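Long-range contact in formimidoylglutamase (Bacillus subtilis, PDB 3M1R), which hydrolyses N-formimidoyl-L-glutamate to L-glutamate and formamide in histidine degradation, using two manganese ions per subunit: residues 51-65 against 122-134. Numbering follows the deposited sequence.
Sequences SISHSGASFAPGTIR and VPLILGGDNSISY. With CA (calcium ion), chain B.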
# COMPACT_ATOMS: atom_id res chain seq x y z
N SER D 51 5.39 -15.41 18.73
CA SER D 51 5.63 -13.97 18.83
C SER D 51 4.64 -13.27 19.75
O SER D 51 3.42 -13.47 19.66
CB SER D 51 5.62 -13.31 17.44
OG SER D 51 6.69 -13.77 16.63
N ILE D 52 5.19 -12.46 20.64
CA ILE D 52 4.42 -11.51 21.43
C ILE D 52 3.59 -10.66 20.46
O ILE D 52 2.35 -10.70 20.48
CB ILE D 52 5.37 -10.62 22.28
CG1 ILE D 52 6.10 -11.50 23.31
CG2 ILE D 52 4.60 -9.49 22.94
CD1 ILE D 52 7.42 -10.92 23.84
N SER D 53 4.28 -9.93 19.58
CA SER D 53 3.65 -9.16 18.51
C SER D 53 2.87 -10.08 17.58
O SER D 53 3.08 -11.29 17.56
CB SER D 53 4.71 -8.43 17.68
OG SER D 53 5.47 -7.51 18.44
N HIS D 54 1.98 -9.49 16.79
CA HIS D 54 1.44 -10.17 15.63
C HIS D 54 2.55 -10.28 14.56
O HIS D 54 3.11 -9.26 14.14
CB HIS D 54 0.25 -9.39 15.08
CG HIS D 54 -0.22 -9.86 13.74
ND1 HIS D 54 -0.88 -11.06 13.57
CD2 HIS D 54 -0.09 -9.32 12.51
CE1 HIS D 54 -1.15 -11.22 12.28
NE2 HIS D 54 -0.68 -10.18 11.62
N SER D 55 2.86 -11.50 14.12
CA SER D 55 4.02 -11.74 13.24
C SER D 55 3.75 -12.60 12.00
O SER D 55 3.12 -13.65 12.08
CB SER D 55 5.17 -12.37 14.05
OG SER D 55 6.34 -12.50 13.26
N GLY D 56 4.26 -12.16 10.85
CA GLY D 56 4.26 -12.95 9.63
C GLY D 56 5.61 -13.61 9.35
O GLY D 56 5.93 -13.96 8.21
N ALA D 57 6.40 -13.80 10.40
CA ALA D 57 7.74 -14.41 10.23
C ALA D 57 7.66 -15.83 9.69
O ALA D 57 8.64 -16.35 9.17
CB ALA D 57 8.51 -14.39 11.54
N SER D 58 6.51 -16.48 9.83
CA SER D 58 6.38 -17.80 9.23
C SER D 58 6.54 -17.75 7.69
O SER D 58 6.75 -18.77 7.06
CB SER D 58 5.05 -18.45 9.63
OG SER D 58 3.98 -17.62 9.24
N PHE D 59 6.44 -16.56 7.09
CA PHE D 59 6.58 -16.45 5.63
C PHE D 59 8.02 -16.16 5.18
O PHE D 59 8.34 -16.23 3.99
CB PHE D 59 5.68 -15.35 5.08
CG PHE D 59 4.23 -15.67 5.15
CD1 PHE D 59 3.43 -15.09 6.12
CD2 PHE D 59 3.65 -16.54 4.25
CE1 PHE D 59 2.09 -15.39 6.20
CE2 PHE D 59 2.30 -16.85 4.32
CZ PHE D 59 1.52 -16.26 5.30
N ALA D 60 8.87 -15.78 6.14
CA ALA D 60 10.24 -15.38 5.85
C ALA D 60 11.07 -16.46 5.15
O ALA D 60 11.86 -16.15 4.27
CB ALA D 60 10.93 -14.93 7.12
N PRO D 61 10.93 -17.73 5.56
CA PRO D 61 11.80 -18.70 4.87
C PRO D 61 11.51 -18.72 3.36
O PRO D 61 12.44 -18.79 2.56
CB PRO D 61 11.45 -20.04 5.54
CG PRO D 61 10.97 -19.67 6.90
CD PRO D 61 10.24 -18.33 6.72
N GLY D 62 10.24 -18.62 2.98
CA GLY D 62 9.89 -18.54 1.58
C GLY D 62 10.47 -17.31 0.88
O GLY D 62 11.01 -17.42 -0.22
N THR D 63 10.40 -16.13 1.52
CA THR D 63 10.86 -14.90 0.88
C THR D 63 12.37 -14.76 0.92
O THR D 63 12.95 -14.25 -0.02
CB THR D 63 10.19 -13.63 1.44
OG1 THR D 63 10.52 -13.46 2.84
CG2 THR D 63 8.68 -13.73 1.27
N ILE D 64 13.00 -15.22 1.99
CA ILE D 64 14.46 -15.23 2.01
C ILE D 64 14.99 -16.20 0.95
O ILE D 64 15.99 -15.92 0.30
CB ILE D 64 15.05 -15.58 3.39
CG1 ILE D 64 14.63 -14.53 4.44
CG2 ILE D 64 16.60 -15.70 3.31
CD1 ILE D 64 14.88 -14.93 5.91
N ARG D 65 14.33 -17.34 0.76
CA ARG D 65 14.80 -18.29 -0.28
C ARG D 65 14.69 -17.64 -1.64
O ARG D 65 15.57 -17.76 -2.47
CB ARG D 65 13.97 -19.58 -0.29
CG ARG D 65 14.29 -20.62 0.82
CD ARG D 65 13.42 -21.87 0.62
NE ARG D 65 13.81 -22.99 1.47
CZ ARG D 65 13.22 -23.30 2.62
NH1 ARG D 65 12.20 -22.57 3.07
NH2 ARG D 65 13.64 -24.33 3.33
N VAL D 122 26.39 -28.14 8.28
CA VAL D 122 26.44 -26.84 8.93
C VAL D 122 25.16 -26.11 8.57
O VAL D 122 25.00 -25.65 7.45
CB VAL D 122 27.63 -26.01 8.43
CG1 VAL D 122 27.63 -24.63 9.09
CG2 VAL D 122 28.93 -26.76 8.69
N PRO D 123 24.22 -26.04 9.52
CA PRO D 123 22.90 -25.46 9.26
C PRO D 123 22.90 -23.98 8.84
O PRO D 123 23.57 -23.16 9.45
CB PRO D 123 22.17 -25.63 10.59
CG PRO D 123 22.82 -26.84 11.21
CD PRO D 123 24.28 -26.73 10.82
N LEU D 124 22.14 -23.68 7.79
CA LEU D 124 21.77 -22.32 7.45
C LEU D 124 20.28 -22.26 7.74
O LEU D 124 19.47 -22.66 6.92
CB LEU D 124 22.04 -22.00 5.98
CG LEU D 124 23.48 -21.56 5.63
CD1 LEU D 124 24.49 -22.49 6.24
CD2 LEU D 124 23.69 -21.46 4.13
N ILE D 125 19.95 -21.79 8.94
CA ILE D 125 18.56 -21.80 9.40
C ILE D 125 17.80 -20.53 9.07
O ILE D 125 18.20 -19.41 9.45
CB ILE D 125 18.48 -22.06 10.92
CG1 ILE D 125 19.43 -23.18 11.33
CG2 ILE D 125 17.04 -22.36 11.33
CD1 ILE D 125 19.61 -23.34 12.84
N LEU D 126 16.70 -20.69 8.36
CA LEU D 126 15.80 -19.56 8.07
C LEU D 126 14.58 -19.54 9.01
O LEU D 126 13.67 -20.36 8.88
CB LEU D 126 15.33 -19.62 6.61
CG LEU D 126 16.27 -19.14 5.47
CD1 LEU D 126 17.74 -19.19 5.87
CD2 LEU D 126 16.03 -19.88 4.15
N GLY D 127 14.57 -18.60 9.95
CA GLY D 127 13.38 -18.38 10.76
C GLY D 127 12.29 -17.71 9.93
O GLY D 127 12.54 -17.30 8.80
N GLY D 128 11.09 -17.58 10.49
CA GLY D 128 10.81 -17.95 11.87
C GLY D 128 11.12 -16.82 12.83
O GLY D 128 11.92 -15.95 12.53
N ASP D 129 10.48 -16.83 13.99
CA ASP D 129 10.66 -15.75 14.94
C ASP D 129 11.77 -16.08 15.94
O ASP D 129 12.38 -17.14 15.85
CB ASP D 129 9.34 -15.43 15.66
CG ASP D 129 8.88 -16.54 16.57
OD1 ASP D 129 9.73 -17.34 17.02
OD2 ASP D 129 7.66 -16.61 16.83
N ASN D 130 12.02 -15.19 16.89
CA ASN D 130 13.17 -15.35 17.75
C ASN D 130 13.09 -16.58 18.66
O ASN D 130 14.12 -17.09 19.12
CB ASN D 130 13.46 -14.08 18.57
CG ASN D 130 14.97 -13.82 18.72
OD1 ASN D 130 15.40 -12.68 18.89
ND2 ASN D 130 15.77 -14.90 18.66
N SER D 131 11.88 -17.07 18.90
CA SER D 131 11.70 -18.16 19.86
C SER D 131 12.38 -19.46 19.43
O SER D 131 12.64 -20.31 20.27
CB SER D 131 10.21 -18.42 20.09
OG SER D 131 9.67 -19.13 18.99
N ILE D 132 12.68 -19.61 18.13
CA ILE D 132 13.25 -20.87 17.64
C ILE D 132 14.67 -21.09 18.13
O ILE D 132 15.17 -22.21 18.08
CB ILE D 132 13.24 -20.97 16.07
CG1 ILE D 132 14.36 -20.13 15.45
CG2 ILE D 132 11.88 -20.56 15.51
CD1 ILE D 132 14.58 -20.39 13.95
N SER D 133 15.32 -20.03 18.61
CA SER D 133 16.72 -20.11 19.01
C SER D 133 16.94 -21.04 20.19
O SER D 133 18.05 -21.56 20.40
CB SER D 133 17.29 -18.73 19.32
OG SER D 133 17.29 -17.93 18.15
N TYR D 134 15.90 -21.27 20.97
CA TYR D 134 16.02 -22.23 22.05
C TYR D 134 16.23 -23.63 21.49
O TYR D 134 17.19 -24.31 21.85
CB TYR D 134 14.81 -22.22 22.96
CG TYR D 134 14.79 -23.41 23.89
CD1 TYR D 134 15.48 -23.37 25.10
CD2 TYR D 134 14.09 -24.56 23.56
CE1 TYR D 134 15.46 -24.46 25.96
CE2 TYR D 134 14.06 -25.66 24.42
CZ TYR D 134 14.76 -25.59 25.61
OH TYR D 134 14.75 -26.67 26.46
CA CA B . 15.39 -10.59 20.02
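The carboxylate of D129 is gripped from several directions: S51 OG reaches OD2 on its anti side, 3.0 Å away and 27° out of the plane, while S131 OG takes the syn lone pair of OD1 at 2.7 Å and S131 N comes to OD1 from above the plane, closing an Asx turn. S50 OG also bonds OD2. This is the arginase fold, whose parallel sheet carries its metal ligands at and just beyond the C-terminal ends of its strands; here N130 binds calcium with D153, D157 and D245, at the site inferred for manganese. D129 CG sits between its backbone N and carbonyl carbon (chi1 68°), which brings OD1 within reach of S131 N and OG. With an alanine in place of D129, the hydroxyls of S51 and S131 would probably lose their common partner, and the turn that holds N130 the acceptor that closes it.

A second flat group, the A57 carbonyl, is bonded on opposite faces by A60 N and G128 N; G128 N lies 3.0 Å from A57 O, its N-H nearly straight at 168°. Glycine suits position 128 because its phi is positive; the G127-G128 peptide is cis. A60 CB, small enough for close approach, comes to 3.3 Å from G127 O, and P61 CG lies 3.4 Å from L126 O. Beyond, L126 CG meets I64 CG2 at 4.1 Å, and L126 CD2 lies 3.8 Å from R65 CG, while R65 salt-bridges D89 OD2 through NE and D92 OD1 through NH1.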